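PDB 7AVH: LPXTG cell wall surface protein from Streptococcus gordonii, which is probably a cell-wall-anchored streptococcal adhesin whose tandem SHIRT repeats, two of them in this chain, are thought to project its binding region from the surface. Local coordinates for residues W55-K58 with S59-K62. Numbering follows the deposited sequence.
Sequences WSFK and SYDK
Phe57 points the edge of its ring into one face of Tyr60, three residues further along the same strand. The pair is T-shaped: centroids lie 5.2 Å apart and the planes are inclined at 64°. Phe57 CZ does the touching, 3.7 Å from Tyr60 CE2 and set off from the middle of the tyrosine ring toward its rim. Ser59 N sits over the centre of one face of Phe57, and Phe57 CZ comes within 3.6 Å of Ser59 C. Ser59 turns its small side chain away from the ring, so that its backbone faces the phenylalanine.

Two torsions arrange the rings. Phe57 CG lies opposite its backbone N and beside the carbonyl carbon (chi1 -174°), which carries the ring toward the residues that follow, whereas Tyr60 CG, beside its own N, leans that ring back toward Phe57. Lys58 departs from extended geometry (psi -69°) and, like Ser59, hydrogen-bonds through its backbone with Thr77, consistent with a bulge-like irregularity that lets residues three apart face one another. Lys58 itself is exposed, as suits its charge. Tyrosine suits its place because the ring fills a buried apolar site while its OH reaches a weak hydrogen bond to Thr41 O.

Further out, Trp78 meets Phe57 edge-to-face, and Phe8, Phe74, Pro26 and Pro40 pack on Tyr60. The pair lies at the C-terminal end of strand 53-60 in the first of this chain's two SHIRT domains, paired antiparallel with 47-50 in a hairpin and with the long strand 72-94.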
loop_
_atom_site.group_PDB
_atom_site.type_symbol
_atom_site.label_atom_id
_atom_site.label_comp_id
_atom_site.label_asym_id
_atom_site.label_seq_id
_atom_site.Cartn_x
_atom_site.Cartn_y
_atom_site.Cartn_z
ATOM N N TRP A 55 12.148 -0.845 -0.675
ATOM C CA TRP A 55 12.982 0.292 -0.356
ATOM C C TRP A 55 13.951 0.598 -1.515
ATOM O O TRP A 55 14.566 -0.331 -1.988
ATOM C CB TRP A 55 13.736 -0.012 0.918
ATOM C CG TRP A 55 12.916 -0.068 2.126
ATOM C CD1 TRP A 55 12.259 -1.174 2.638
ATOM C CD2 TRP A 55 12.580 1.033 2.958
ATOM N NE1 TRP A 55 11.583 -0.772 3.773
ATOM C CE2 TRP A 55 11.751 0.556 3.990
ATOM C CE3 TRP A 55 12.900 2.417 2.953
ATOM C CZ2 TRP A 55 11.312 1.369 5.038
ATOM C CZ3 TRP A 55 12.446 3.214 3.958
ATOM C CH2 TRP A 55 11.644 2.711 4.997
ATOM N N SER A 56 14.057 1.890 -1.828
ATOM C CA SER A 56 14.960 2.314 -2.896
ATOM C C SER A 56 15.852 3.437 -2.359
ATOM O O SER A 56 15.381 4.351 -1.769
ATOM C CB SER A 56 14.167 2.718 -4.133
ATOM O OG SER A 56 13.215 1.775 -4.605
ATOM N N PHE A 57 17.136 3.300 -2.691
ATOM C CA PHE A 57 18.111 4.322 -2.264
ATOM C C PHE A 57 17.896 5.578 -3.097
ATOM O O PHE A 57 17.855 5.507 -4.356
ATOM C CB PHE A 57 19.523 3.778 -2.421
ATOM C CG PHE A 57 20.562 4.759 -1.836
ATOM C CD1 PHE A 57 20.564 5.067 -0.520
ATOM C CD2 PHE A 57 21.482 5.344 -2.658
ATOM C CE1 PHE A 57 21.449 5.922 0.044
ATOM C CE2 PHE A 57 22.434 6.219 -2.090
ATOM C CZ PHE A 57 22.399 6.466 -0.760
ATOM N N LYS A 58 17.854 6.725 -2.420
ATOM C CA LYS A 58 17.702 8.017 -3.091
ATOM C C LYS A 58 19.093 8.624 -3.356
ATOM O O LYS A 58 19.483 8.717 -4.493
ATOM C CB LYS A 58 16.836 8.936 -2.241
ATOM C CG LYS A 58 16.466 10.306 -2.777
ATOM C CD LYS A 58 15.597 11.070 -1.789
ATOM C CE LYS A 58 14.970 12.243 -2.482
ATOM N NZ LYS A 58 15.995 12.911 -3.305
ATOM N N SER A 59 19.786 9.026 -2.285
ATOM C CA SER A 59 21.075 9.718 -2.416
ATOM C C SER A 59 21.593 9.963 -1.040
ATOM O O SER A 59 20.883 9.856 -0.021
ATOM C CB SER A 59 20.909 11.041 -3.119
ATOM O OG SER A 59 20.100 11.945 -2.380
ATOM N N TYR A 60 22.872 10.377 -1.011
ATOM C CA TYR A 60 23.437 10.996 0.192
ATOM C C TYR A 60 23.070 12.501 0.203
ATOM O O TYR A 60 22.850 13.109 -0.854
ATOM C CB TYR A 60 24.958 10.772 0.206
ATOM C CG TYR A 60 25.322 9.318 0.458
ATOM C CD1 TYR A 60 25.228 8.809 1.738
ATOM C CD2 TYR A 60 25.700 8.484 -0.562
ATOM C CE1 TYR A 60 25.479 7.490 1.985
ATOM C CE2 TYR A 60 26.005 7.148 -0.328
ATOM C CZ TYR A 60 25.906 6.647 0.964
ATOM O OH TYR A 60 26.175 5.326 1.231
ATOM N N ASP A 61 23.192 13.062 1.390
ATOM C CA ASP A 61 22.886 14.468 1.622
ATOM C C ASP A 61 23.833 15.414 0.871
ATOM O O ASP A 61 23.469 16.551 0.564
ATOM C CB ASP A 61 22.859 14.725 3.129
ATOM C CG ASP A 61 24.129 14.495 3.929
ATOM O OD1 ASP A 61 24.923 13.600 3.590
ATOM O OD2 ASP A 61 24.220 15.140 4.973
ATOM N N LYS A 62 25.059 14.938 0.729
ATOM C CA LYS A 62 26.189 15.655 0.080
ATOM C C LYS A 62 26.840 14.656 -0.884
ATOM O O LYS A 62 27.009 13.489 -0.485
ATOM C CB LYS A 62 27.160 16.110 1.174
ATOM C CG LYS A 62 26.646 17.265 2.041
ATOM C CD LYS A 62 27.631 17.719 3.076
ATOM C CE LYS A 62 27.319 17.116 4.427
ATOM N NZ LYS A 62 27.449 15.637 4.427
#